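Local coordinates for sulfate adenylyltransferase (Allochromatium vinosum, PDB 4DNX), which catalyses the reaction of sulfate with ATP that yields adenosine 5'-phosphosulfate and diphosphate, a step of sulfur metabolism, at residues A96-L101 against A113-V117; Q122-M128 against G153-I157; A64-A68 against F79-L84; L10-Y16 against T179-R184; S37-A41 against R102-V106. One frame throughout, in Å; residues are numbered along the deposited sequence.

Contact 4 opens first, at residues 10-16, and closes last, at 179-184. The other four contacts are nested within that loop, which joins the N-terminal PUA-like region to the ATP-sulfurylase region. Contact 5 opens at 37-41 and closes at 102-106, bringing the start of helix 38-48 to a hairpin loop. Contact 3 lies inside it, folding the chain after helix 61-70 back onto that helix. Contact 1 opens at 96-101, before contact 5 has closed, so the two cross, and it seals the hairpin at 113-117. Contact 2 follows in series, joining helix 125-136 to strand 155-163, whose Ile157 packs against Ile99, Leu101 and Met115 of contact 1.

Contact 1. Residues A96-L101 against A113-V117; sequences ATRIAL and AVMDV
Ile99 and Met115 exchange backbone hydrogen bonds, Met115 N to Ile99 O at 2.9 Å and Ile99 N to Met115 O at 3.0 Å, the signature of a hydrogen-bonded antiparallel pair. One such pair further along, Leu101 N donates to Ala113 O, but the return bond from Ala113 N to Leu101 O is weak at 3.3 Å. Just beyond the strands, Val117 N approaches Thr97 O from above its carbonyl plane. These bonds build a beta hairpin of strands 98-102 and 111-116 in the mixed sheet of the PUA-like domain, the short strand axes lying 150° apart. The ionic interaction is on the face carrying Arg98, Val114 and Asp116. Having CG anti to its own amide nitrogen (chi1 -173°) and an extended chain as far as NE, Arg98 runs alongside Asp116, and NH1 makes a salt bridge to Asp116 OD1 on the syn side at 2.9 Å. The carboxylate sits at the guanidinium edge, the planes 21° apart. Val114 CG1 lies over the centre of one guanidinium face, 3.7 Å from Arg98 CZ, and NE pairs with Glu27. A leucine in place of Arg98 would probably leave both Asp116 and Glu27 without this charged mate. Apolar contacts gather on the other face: Ile99 CD1 meets Val117 CG2 at 3.7 Å, and both methyls of Leu101 rest against Met115 SD, CD1 and CD2 each 4.0 Å from it.

Contact 2. Residues Q122-M128 against G153-I157; sequences QVSDAQM and GRTAI
Asp125 OD1 accepts from two nitrogens of Arg154, NH1 at 2.9 Å and NH2 at 3.0 Å, in an end-on salt bridge to one oxygen. The carboxylate stands at 90° to the guanidinium plane; NH1 arrives nearly along the C-O axis, NH2 from above the carboxylate plane. Met128 CG lies over one guanidinium face, offset toward its rim, 3.4 Å from Arg154 NE. NH1 also donates to Val123 O at 3.2 Å, while in the reverse sense Val123 N gives a short, nearly straight bond to Arg154 O (2.8 Å, 169°). Arg154 is modelled in two conformers, and all the guanidinium contacts hold for one of them. A water joins Gln122 OE1 and Thr155 OG1, whose side chains lie side by side. In the next shell Ser124 and Gln127 form a capping box: Gln127 N donates to Ser124 OG at 3.0 Å and Ser124 N to Gln127 OE1, fixing the helix start that presents Asp125 and Met128. On the strand side, a classic beta bulge sets Arg154 and Thr155 together opposite Leu87. Helix 125-136 thus begins beside strand 155-163, with Val123 and Ala156 resting on Leu86 of strand 86-87 and helix 61-70 touching Val123 through Leu61.

Contact 3. Residues A64-A68 against F79-L84; sequences ALSSA and FPVPLL
Within the PUA-like domain, helix 61-70 is packed by the chain that leaves it and turns back: Ala64, Ser67 and Ala68 on one side of the helix meet the irregular segment 79-84, which leads toward strand 86-87. This is a helix with its own returning loop laid along it, and most of the touching residues are buried. The one hydrogen bond across runs from Ser67 OG to Phe79 O at 2.8 Å. Its hydroxyl is carried outward from the helix because OG stands opposite the amide nitrogen about CA-CB (chi1 -173°), and it comes in above the carbonyl plane, 44° out of it. Ser67 OG is also close to the loop backbone, 3.1 Å from Val81 C. It also lies near the plane of the Phe79 ring, at its edge, while Pro80 CD sits over one face of that ring, offset toward the rim. The same ring meets Phe52 and Tyr282 edge-to-face. Arg275 binds both segments, NH2 to Ala68 O and NH1 to Pro80 O; it belongs to helix 274-287 in the ATP-sulfurylase region, so this contact also faces the boundary between the two parts of the chain. On the apolar side, Met131 of helix 125-136 touches Ala64 and Ala68. Pro82 lies against the helix, with its CG 4.2 Å from Ala68 CB and its CB 3.9 Å from Ala64 CB. Beside it, the Leu84 side chain reaches in with its end, CD2 lying 3.7 Å from Ala64 CB.

Contact 4. Residues L10-Y16 against T179-R184; sequences LRPRFVY and TAVEIR
With chi1 at -68° and chi2 at 174°, Leu10 sends CD1 onto the first turn of helix 180-190, where it lies 3.8 Å from Val181 CA. The same methyl is 3.8 Å from Arg184 CD, the arginine chain crossing the leucine at a slant before its guanidinium bonds to Asn286 O. A chi1 of 170° in Val181 turns CG1 away from the amide nitrogen and leaves CG2 to meet Pro12 CG at 3.8 Å, the side chains crossing at about a right angle. Tyr16 and Val181 approach each other from opposite directions, Tyr16 OH ending 3.7 Å from Val181 CB; Phe14 CD2 lies over the centre of the tyrosine ring. Thr179 is the N-cap of the helix, OG1 accepting from Glu182 N at 2.9 Å. Asp175 of the second subunit bonds to both hydroxyls, Tyr16 OH through OD2 and Thr179 OG1 through OD1. A valine in place of Thr179 would remove OG1 and is likely to leave Glu182 N without its side-chain cap and Asp175 of the second subunit without one partner. The contact itself has no hydrogen bond across it: apolar surfaces join the PUA-like region to the ATP-sulfurylase region, while its two hydroxyls serve the dimer interface.

Contact 5. Residues S37-A41 against R102-V106; sequences SSQAA and RDPNV
An N-capped helix start and an Asx turn meet here: the backbone of Ser37 and Ser38, at the beginning of helix 38-48, and the Ser38 hydroxyl meet Pro104 and Asn105 in the loop that connects strands 98-102 and 111-116. Ser37 OG caps the helix by accepting from Ala40 N at 3.0 Å and also bonds to Gln152 OE1. Asp103 OD1 accepts from Asn105 N at 3.0 Å; this bond, its donor above the carboxylate plane, makes the Asx turn and helps to orient the Asn105 backbone. From there Asn105 ND2 gives a nearly straight hydrogen bond to Ser38 OG (2.9 Å, 166°), and the serine oxygen lies close to the amide plane. A chi1 of -178° extends that oxygen away from the backbone N toward the loop, and it has a second partner in Asp268 OD2. Pro104 supplies the apolar part. Its CG rests on the backbone of the first turn, 3.6 Å from Ser38 N and 3.7 Å from Ser37 C, and its CD touches Ala41 CB at 3.9 Å. Asp103 OD2 reaches Ser167 at the start of helix 167-172, and Asn105 packs on Tyr168 of that helix. Ile35 of strand 33-35 touches Pro104, and Leu112 of strand 111-116 touches Ala41, so the loop is set between helices 38-48 and 167-172 at the end of the two strands it connects.

Contact 1. Residues A96-L101 against A113-V117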
# COMPACT_ATOMS: atom_id res chain seq x y z
N ALA A 96 1.60 -9.46 -34.53
CA ALA A 96 1.43 -8.25 -33.73
C ALA A 96 2.74 -7.93 -33.04
O ALA A 96 3.42 -8.84 -32.55
CB ALA A 96 0.32 -8.46 -32.69
N THR A 97 3.11 -6.65 -32.97
CA THR A 97 4.36 -6.32 -32.25
C THR A 97 4.11 -5.80 -30.84
O THR A 97 5.05 -5.63 -30.07
CB THR A 97 5.27 -5.33 -33.01
OG1 THR A 97 4.51 -4.21 -33.45
CG2 THR A 97 5.91 -6.01 -34.21
N ARG A 98 2.84 -5.51 -30.54
CA ARG A 98 2.44 -4.92 -29.27
C ARG A 98 1.09 -5.57 -28.91
O ARG A 98 0.17 -5.59 -29.75
CB ARG A 98 2.29 -3.43 -29.46
CG ARG A 98 2.04 -2.63 -28.23
CD ARG A 98 2.54 -1.22 -28.55
NE ARG A 98 2.20 -0.31 -27.49
CZ ARG A 98 2.95 -0.12 -26.40
NH1 ARG A 98 4.08 -0.79 -26.25
NH2 ARG A 98 2.56 0.74 -25.47
N ILE A 99 1.01 -6.13 -27.69
CA ILE A 99 -0.15 -6.92 -27.29
C ILE A 99 -0.49 -6.62 -25.84
O ILE A 99 0.34 -6.06 -25.11
CB ILE A 99 0.11 -8.44 -27.48
CG1 ILE A 99 1.18 -8.93 -26.47
CG2 ILE A 99 0.49 -8.73 -28.94
CD1 ILE A 99 1.31 -10.48 -26.37
N ALA A 100 -1.70 -6.98 -25.42
CA ALA A 100 -2.13 -6.84 -24.01
C ALA A 100 -2.07 -8.23 -23.38
O ALA A 100 -2.51 -9.22 -23.98
CB ALA A 100 -3.56 -6.27 -23.91
N LEU A 101 -1.49 -8.31 -22.19
CA LEU A 101 -1.48 -9.56 -21.38
C LEU A 101 -2.60 -9.45 -20.34
O LEU A 101 -2.63 -8.52 -19.56
CB LEU A 101 -0.13 -9.71 -20.68
CG LEU A 101 1.14 -9.68 -21.54
CD1 LEU A 101 2.36 -9.94 -20.69
CD2 LEU A 101 1.05 -10.65 -22.76
N ALA A 113 -0.80 -6.05 -18.23
CA ALA A 113 0.45 -5.44 -18.74
C ALA A 113 0.32 -5.32 -20.26
O ALA A 113 -0.52 -5.97 -20.86
CB ALA A 113 1.68 -6.32 -18.41
N VAL A 114 1.14 -4.43 -20.81
CA VAL A 114 1.29 -4.28 -22.26
C VAL A 114 2.70 -4.78 -22.60
O VAL A 114 3.67 -4.45 -21.91
CB VAL A 114 1.12 -2.79 -22.66
CG1 VAL A 114 1.41 -2.59 -24.14
CG2 VAL A 114 -0.28 -2.33 -22.35
N MET A 115 2.83 -5.55 -23.68
CA MET A 115 4.12 -6.16 -24.00
C MET A 115 4.50 -5.82 -25.42
O MET A 115 3.64 -5.85 -26.30
CB MET A 115 4.00 -7.69 -23.87
CG MET A 115 5.27 -8.42 -24.17
SD MET A 115 4.94 -10.18 -23.74
CE MET A 115 6.52 -10.84 -24.14
N ASP A 116 5.77 -5.46 -25.64
CA ASP A 116 6.30 -5.38 -27.01
C ASP A 116 6.93 -6.71 -27.32
O ASP A 116 7.93 -7.10 -26.69
CB ASP A 116 7.31 -4.22 -27.15
CG ASP A 116 6.64 -2.88 -26.98
OD1 ASP A 116 5.75 -2.57 -27.79
OD2 ASP A 116 6.94 -2.17 -25.98
N VAL A 117 6.34 -7.44 -28.27
CA VAL A 117 6.80 -8.79 -28.54
C VAL A 117 8.01 -8.75 -29.48
O VAL A 117 7.90 -8.25 -30.63
CB VAL A 117 5.66 -9.64 -29.12
CG1 VAL A 117 6.18 -11.02 -29.51
CG2 VAL A 117 4.53 -9.73 -28.09

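Contact 2. Residues Q122-M128 against G153-I157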
# COMPACT_ATOMS: atom_id res chain seq x y z
N GLN A 122 8.95 -21.70 -30.42
CA GLN A 122 8.45 -22.98 -29.93
C GLN A 122 9.51 -23.66 -29.08
O GLN A 122 10.67 -23.75 -29.50
CB GLN A 122 8.11 -23.90 -31.12
CG GLN A 122 7.24 -23.23 -32.16
CD GLN A 122 5.95 -22.69 -31.55
OE1 GLN A 122 5.32 -23.35 -30.71
NE2 GLN A 122 5.56 -21.47 -31.95
N VAL A 123 9.12 -24.16 -27.91
CA VAL A 123 10.03 -24.88 -27.06
C VAL A 123 9.94 -26.39 -27.30
O VAL A 123 8.84 -26.96 -27.27
CB VAL A 123 9.73 -24.60 -25.59
CG1 VAL A 123 10.93 -25.05 -24.76
CG2 VAL A 123 9.45 -23.08 -25.40
N SER A 124 11.08 -27.04 -27.55
CA SER A 124 11.08 -28.49 -27.84
C SER A 124 10.95 -29.28 -26.53
O SER A 124 11.17 -28.74 -25.44
CB SER A 124 12.37 -28.92 -28.55
OG SER A 124 13.45 -28.85 -27.62
N ASP A 125 10.58 -30.56 -26.64
CA ASP A 125 10.55 -31.47 -25.50
C ASP A 125 11.91 -31.48 -24.80
O ASP A 125 11.97 -31.43 -23.57
CB ASP A 125 10.19 -32.90 -25.90
CG ASP A 125 8.76 -33.03 -26.43
OD1 ASP A 125 7.97 -32.08 -26.30
OD2 ASP A 125 8.47 -34.11 -27.02
N ALA A 126 12.99 -31.53 -25.58
CA ALA A 126 14.33 -31.60 -25.01
C ALA A 126 14.67 -30.33 -24.24
O ALA A 126 15.25 -30.41 -23.15
CB ALA A 126 15.37 -31.89 -26.08
N GLN A 127 14.30 -29.17 -24.78
CA GLN A 127 14.51 -27.89 -24.07
C GLN A 127 13.70 -27.79 -22.78
O GLN A 127 14.23 -27.32 -21.76
CB GLN A 127 14.19 -26.72 -25.01
CG GLN A 127 15.17 -26.63 -26.15
CD GLN A 127 14.75 -25.66 -27.23
OE1 GLN A 127 13.56 -25.48 -27.54
NE2 GLN A 127 15.75 -25.01 -27.81
N MET A 128 12.45 -28.27 -22.81
CA MET A 128 11.60 -28.25 -21.60
C MET A 128 12.17 -29.14 -20.53
O MET A 128 12.24 -28.71 -19.37
CB MET A 128 10.14 -28.67 -21.87
CG MET A 128 9.30 -27.59 -22.51
SD MET A 128 9.08 -26.05 -21.57
CE MET A 128 7.98 -26.51 -20.25
N GLY A 153 1.73 -24.92 -22.04
CA GLY A 153 1.93 -24.83 -23.48
C GLY A 153 3.40 -24.65 -23.80
O GLY A 153 4.24 -24.51 -22.88
N ARG A 154 3.71 -24.58 -25.10
CA ARG A 154 5.09 -24.62 -25.59
C ARG A 154 5.47 -23.45 -26.50
O ARG A 154 6.55 -23.46 -27.12
CB ARG A 154 5.34 -25.95 -26.36
CG ARG A 154 5.17 -27.20 -25.51
CD ARG A 154 6.07 -27.18 -24.27
NE ARG A 154 6.28 -28.55 -23.78
CZ ARG A 154 6.90 -29.53 -24.45
NH1 ARG A 154 7.43 -29.34 -25.68
NH2 ARG A 154 6.98 -30.71 -23.86
N THR A 155 4.61 -22.42 -26.59
CA THR A 155 4.94 -21.22 -27.35
C THR A 155 5.40 -20.13 -26.39
O THR A 155 4.62 -19.65 -25.58
CB THR A 155 3.73 -20.73 -28.18
OG1 THR A 155 3.33 -21.76 -29.10
CG2 THR A 155 4.09 -19.48 -29.00
N ALA A 156 6.66 -19.73 -26.50
CA ALA A 156 7.21 -18.69 -25.62
C ALA A 156 7.18 -17.34 -26.33
O ALA A 156 7.67 -17.22 -27.47
CB ALA A 156 8.65 -19.04 -25.26
N ILE A 157 6.57 -16.34 -25.69
CA ILE A 157 6.59 -14.97 -26.24
C ILE A 157 7.49 -14.14 -25.34
O ILE A 157 7.44 -14.27 -24.08
CB ILE A 157 5.17 -14.39 -26.40
CG1 ILE A 157 4.45 -14.31 -25.06
CG2 ILE A 157 4.36 -15.32 -27.34
CD1 ILE A 157 3.13 -13.47 -25.14
O HOH W 1 3.06 -24.33 -29.29

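Contact 3. Residues A64-A68 against F79-L84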
# COMPACT_ATOMS: atom_id res chain seq x y z
N ALA A 64 16.33 -18.05 -21.19
CA ALA A 64 15.72 -19.03 -20.29
C ALA A 64 16.61 -20.26 -20.08
O ALA A 64 16.76 -20.76 -18.93
CB ALA A 64 14.31 -19.43 -20.76
N LEU A 65 17.24 -20.74 -21.17
CA LEU A 65 18.16 -21.91 -21.08
C LEU A 65 19.39 -21.55 -20.25
O LEU A 65 19.82 -22.32 -19.40
CB LEU A 65 18.53 -22.41 -22.48
CG LEU A 65 17.35 -23.08 -23.16
CD1 LEU A 65 17.61 -22.95 -24.68
CD2 LEU A 65 17.22 -24.54 -22.73
N SER A 66 19.86 -20.32 -20.44
CA SER A 66 21.05 -19.88 -19.71
C SER A 66 20.71 -19.69 -18.20
O SER A 66 21.47 -20.13 -17.34
CB SER A 66 21.61 -18.60 -20.31
OG SER A 66 22.88 -18.29 -19.71
N SER A 67 19.56 -19.10 -17.91
CA SER A 67 19.11 -18.90 -16.50
C SER A 67 18.94 -20.27 -15.78
O SER A 67 19.44 -20.49 -14.64
CB SER A 67 17.79 -18.11 -16.49
OG SER A 67 17.49 -17.82 -15.14
N ALA A 68 18.26 -21.21 -16.46
CA ALA A 68 18.02 -22.53 -15.90
C ALA A 68 19.34 -23.23 -15.57
O ALA A 68 19.49 -23.82 -14.50
CB ALA A 68 17.19 -23.40 -16.88
N PHE A 79 20.55 -13.92 -12.92
CA PHE A 79 19.15 -14.13 -12.58
C PHE A 79 18.82 -15.63 -12.43
O PHE A 79 19.08 -16.42 -13.34
CB PHE A 79 18.20 -13.44 -13.55
CG PHE A 79 16.81 -13.28 -12.98
CD1 PHE A 79 16.51 -12.21 -12.10
CD2 PHE A 79 15.83 -14.27 -13.20
CE1 PHE A 79 15.28 -12.08 -11.52
CE2 PHE A 79 14.56 -14.16 -12.60
CZ PHE A 79 14.26 -13.04 -11.76
N PRO A 80 18.29 -16.03 -11.27
CA PRO A 80 18.30 -17.45 -10.92
C PRO A 80 17.27 -18.39 -11.51
O PRO A 80 17.49 -19.59 -11.44
CB PRO A 80 18.17 -17.45 -9.38
CG PRO A 80 17.57 -16.19 -9.03
CD PRO A 80 17.87 -15.18 -10.14
N VAL A 81 16.17 -17.89 -12.04
CA VAL A 81 15.16 -18.76 -12.70
C VAL A 81 14.66 -18.15 -14.00
O VAL A 81 14.63 -16.94 -14.17
CB VAL A 81 13.93 -19.07 -11.77
CG1 VAL A 81 14.39 -19.70 -10.45
CG2 VAL A 81 13.09 -17.81 -11.56
N PRO A 82 14.21 -18.98 -14.94
CA PRO A 82 13.70 -18.43 -16.18
C PRO A 82 12.44 -17.64 -15.88
O PRO A 82 11.73 -18.00 -14.96
CB PRO A 82 13.34 -19.67 -17.02
CG PRO A 82 13.85 -20.86 -16.33
CD PRO A 82 14.39 -20.44 -14.96
N LEU A 83 12.20 -16.55 -16.61
CA LEU A 83 10.94 -15.84 -16.54
C LEU A 83 10.28 -15.98 -17.89
O LEU A 83 10.61 -15.25 -18.82
CB LEU A 83 11.17 -14.34 -16.29
CG LEU A 83 11.65 -13.91 -14.91
CD1 LEU A 83 11.66 -12.34 -14.87
CD2 LEU A 83 10.80 -14.50 -13.77
N LEU A 84 9.37 -16.94 -18.00
CA LEU A 84 8.78 -17.27 -19.30
C LEU A 84 7.31 -16.90 -19.36
O LEU A 84 6.57 -16.91 -18.36
CB LEU A 84 8.96 -18.76 -19.59
CG LEU A 84 10.37 -19.21 -20.00
CD1 LEU A 84 10.49 -20.71 -19.92
CD2 LEU A 84 10.69 -18.74 -21.45

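Contact 4. Residues L10-Y16 against T179-R184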
# COMPACT_ATOMS: atom_id res chain seq x y z
N LEU A 10 16.63 0.63 -8.31
CA LEU A 10 15.57 -0.28 -8.83
C LEU A 10 15.00 0.24 -10.14
O LEU A 10 14.87 1.47 -10.35
CB LEU A 10 14.43 -0.45 -7.83
CG LEU A 10 14.80 -1.21 -6.55
CD1 LEU A 10 13.55 -1.14 -5.62
CD2 LEU A 10 15.19 -2.69 -6.78
N ARG A 11 14.65 -0.70 -11.00
CA ARG A 11 14.08 -0.40 -12.34
C ARG A 11 12.74 -1.14 -12.52
O ARG A 11 12.62 -2.03 -13.41
CB ARG A 11 15.10 -0.75 -13.45
CG ARG A 11 16.43 -0.03 -13.31
CD ARG A 11 17.22 0.03 -14.62
NE ARG A 11 18.53 0.64 -14.38
CZ ARG A 11 19.69 0.16 -14.85
NH1 ARG A 11 19.72 -0.95 -15.58
NH2 ARG A 11 20.83 0.80 -14.57
N PRO A 12 11.72 -0.77 -11.73
CA PRO A 12 10.43 -1.47 -11.77
C PRO A 12 9.72 -1.23 -13.12
O PRO A 12 10.00 -0.24 -13.83
CB PRO A 12 9.62 -0.78 -10.65
CG PRO A 12 10.21 0.68 -10.57
CD PRO A 12 11.71 0.37 -10.78
N ARG A 13 8.81 -2.15 -13.46
CA ARG A 13 8.12 -2.09 -14.75
C ARG A 13 6.70 -1.51 -14.64
O ARG A 13 6.00 -1.32 -15.64
CB ARG A 13 8.11 -3.48 -15.42
CG ARG A 13 9.53 -4.09 -15.62
CD ARG A 13 10.44 -3.16 -16.44
NE ARG A 13 9.97 -3.01 -17.81
CZ ARG A 13 10.58 -2.28 -18.74
NH1 ARG A 13 11.73 -1.64 -18.45
NH2 ARG A 13 10.06 -2.19 -19.97
N PHE A 14 6.28 -1.18 -13.42
CA PHE A 14 4.98 -0.50 -13.23
C PHE A 14 4.99 0.90 -13.82
O PHE A 14 6.00 1.63 -13.73
CB PHE A 14 4.58 -0.43 -11.73
CG PHE A 14 3.31 0.31 -11.49
CD1 PHE A 14 2.06 -0.27 -11.81
CD2 PHE A 14 3.34 1.57 -10.91
CE1 PHE A 14 0.88 0.46 -11.58
CE2 PHE A 14 2.18 2.32 -10.67
CZ PHE A 14 0.94 1.77 -11.00
N VAL A 15 3.86 1.27 -14.45
CA VAL A 15 3.76 2.63 -15.04
C VAL A 15 3.35 3.63 -13.93
O VAL A 15 2.16 3.96 -13.74
CB VAL A 15 2.79 2.66 -16.21
CG1 VAL A 15 2.80 4.07 -16.90
CG2 VAL A 15 3.19 1.58 -17.20
N TYR A 16 4.36 4.17 -13.25
CA TYR A 16 4.13 5.15 -12.17
C TYR A 16 3.52 6.51 -12.58
O TYR A 16 2.84 7.13 -11.77
CB TYR A 16 5.41 5.41 -11.37
CG TYR A 16 5.73 4.37 -10.33
CD1 TYR A 16 5.09 4.38 -9.08
CD2 TYR A 16 6.66 3.35 -10.61
CE1 TYR A 16 5.37 3.40 -8.13
CE2 TYR A 16 6.96 2.36 -9.64
CZ TYR A 16 6.32 2.43 -8.38
OH TYR A 16 6.58 1.50 -7.42
N THR A 179 5.33 -2.99 -2.87
CA THR A 179 6.36 -3.14 -3.87
C THR A 179 7.73 -3.16 -3.21
O THR A 179 7.88 -2.69 -2.06
CB THR A 179 6.34 -1.96 -4.88
OG1 THR A 179 6.57 -0.71 -4.18
CG2 THR A 179 4.97 -1.92 -5.60
N ALA A 180 8.73 -3.67 -3.92
CA ALA A 180 10.13 -3.59 -3.42
C ALA A 180 10.52 -2.10 -3.30
O ALA A 180 11.29 -1.73 -2.40
CB ALA A 180 11.09 -4.26 -4.40
N VAL A 181 10.01 -1.27 -4.21
CA VAL A 181 10.28 0.16 -4.21
C VAL A 181 9.84 0.78 -2.86
O VAL A 181 10.61 1.52 -2.21
CB VAL A 181 9.58 0.86 -5.41
CG1 VAL A 181 9.64 2.39 -5.28
CG2 VAL A 181 10.18 0.34 -6.77
N GLU A 182 8.63 0.45 -2.43
CA GLU A 182 8.09 1.09 -1.21
C GLU A 182 8.74 0.50 0.05
O GLU A 182 8.95 1.26 1.02
CB GLU A 182 6.57 0.93 -1.15
CG GLU A 182 5.87 1.65 0.06
CD GLU A 182 6.18 3.17 0.22
OE1 GLU A 182 6.64 3.85 -0.74
OE2 GLU A 182 5.91 3.70 1.33
N ILE A 183 9.05 -0.79 0.03
CA ILE A 183 9.77 -1.39 1.21
C ILE A 183 11.13 -0.69 1.36
O ILE A 183 11.51 -0.27 2.50
CB ILE A 183 9.91 -2.88 1.04
CG1 ILE A 183 8.53 -3.52 1.22
CG2 ILE A 183 10.86 -3.45 2.04
CD1 ILE A 183 8.47 -5.06 0.94
N ARG A 184 11.88 -0.51 0.24
CA ARG A 184 13.17 0.22 0.29
C ARG A 184 13.00 1.66 0.84
O ARG A 184 13.81 2.10 1.69
CB ARG A 184 13.82 0.20 -1.15
CG ARG A 184 15.24 0.74 -1.36
CD ARG A 184 15.70 0.26 -2.78
NE ARG A 184 16.35 -1.08 -2.78
CZ ARG A 184 17.65 -1.25 -2.54
NH1 ARG A 184 18.45 -0.19 -2.23
NH2 ARG A 184 18.18 -2.47 -2.52

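Contact 5. Residues S37-A41 against R102-V106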
# COMPACT_ATOMS: atom_id res chain seq x y z
N SER A 37 -0.65 -17.47 -18.19
CA SER A 37 -0.80 -18.38 -17.03
C SER A 37 -0.68 -17.61 -15.72
O SER A 37 -0.13 -16.50 -15.65
CB SER A 37 0.28 -19.47 -17.05
OG SER A 37 1.58 -18.91 -16.85
N SER A 38 -1.15 -18.22 -14.64
CA SER A 38 -0.92 -17.59 -13.32
C SER A 38 0.59 -17.39 -13.04
O SER A 38 0.97 -16.37 -12.39
CB SER A 38 -1.65 -18.40 -12.22
OG SER A 38 -1.52 -17.84 -10.94
N GLN A 39 1.44 -18.33 -13.50
CA GLN A 39 2.89 -18.21 -13.33
C GLN A 39 3.42 -16.95 -14.05
O GLN A 39 4.12 -16.15 -13.43
CB GLN A 39 3.62 -19.49 -13.79
CG GLN A 39 5.14 -19.30 -13.89
CD GLN A 39 5.81 -20.61 -14.27
OE1 GLN A 39 6.40 -20.75 -15.37
NE2 GLN A 39 5.73 -21.59 -13.37
N ALA A 40 3.04 -16.77 -15.30
CA ALA A 40 3.46 -15.57 -16.01
C ALA A 40 2.89 -14.31 -15.35
O ALA A 40 3.53 -13.24 -15.36
CB ALA A 40 3.05 -15.64 -17.48
N ALA A 41 1.63 -14.36 -14.90
CA ALA A 41 1.04 -13.17 -14.26
C ALA A 41 1.82 -12.78 -12.99
O ALA A 41 2.02 -11.59 -12.71
CB ALA A 41 -0.48 -13.39 -13.97
N ARG A 102 -3.53 -10.42 -20.35
CA ARG A 102 -4.74 -10.35 -19.52
C ARG A 102 -4.57 -11.32 -18.34
O ARG A 102 -3.92 -12.34 -18.49
CB ARG A 102 -5.96 -10.68 -20.36
CG ARG A 102 -6.33 -9.48 -21.30
CD ARG A 102 -7.55 -9.75 -22.14
NE ARG A 102 -7.96 -8.53 -22.86
CZ ARG A 102 -8.71 -7.52 -22.38
NH1 ARG A 102 -9.15 -7.49 -21.09
NH2 ARG A 102 -8.98 -6.49 -23.17
N ASP A 103 -5.15 -10.96 -17.20
CA ASP A 103 -4.95 -11.64 -15.92
C ASP A 103 -5.88 -12.88 -15.82
O ASP A 103 -7.09 -12.74 -15.87
CB ASP A 103 -5.32 -10.64 -14.80
CG ASP A 103 -4.76 -11.01 -13.47
OD1 ASP A 103 -4.51 -12.22 -13.18
OD2 ASP A 103 -4.51 -10.05 -12.67
N PRO A 104 -5.29 -14.06 -15.60
CA PRO A 104 -6.12 -15.26 -15.41
C PRO A 104 -6.82 -15.34 -14.06
O PRO A 104 -7.73 -16.19 -13.89
CB PRO A 104 -5.10 -16.40 -15.54
CG PRO A 104 -3.83 -15.84 -14.96
CD PRO A 104 -3.86 -14.39 -15.56
N ASN A 105 -6.44 -14.48 -13.13
CA ASN A 105 -6.90 -14.61 -11.73
C ASN A 105 -7.85 -13.51 -11.24
O ASN A 105 -8.05 -13.31 -10.04
CB ASN A 105 -5.70 -14.68 -10.80
CG ASN A 105 -4.85 -15.92 -11.02
OD1 ASN A 105 -5.36 -17.07 -11.25
ND2 ASN A 105 -3.55 -15.72 -10.96
N VAL A 106 -8.39 -12.76 -12.19
CA VAL A 106 -9.40 -11.73 -11.93
C VAL A 106 -10.56 -11.92 -12.89
O VAL A 106 -10.34 -12.03 -14.11
CB VAL A 106 -8.78 -10.29 -12.03
CG1 VAL A 106 -9.87 -9.22 -11.79
CG2 VAL A 106 -7.60 -10.15 -11.03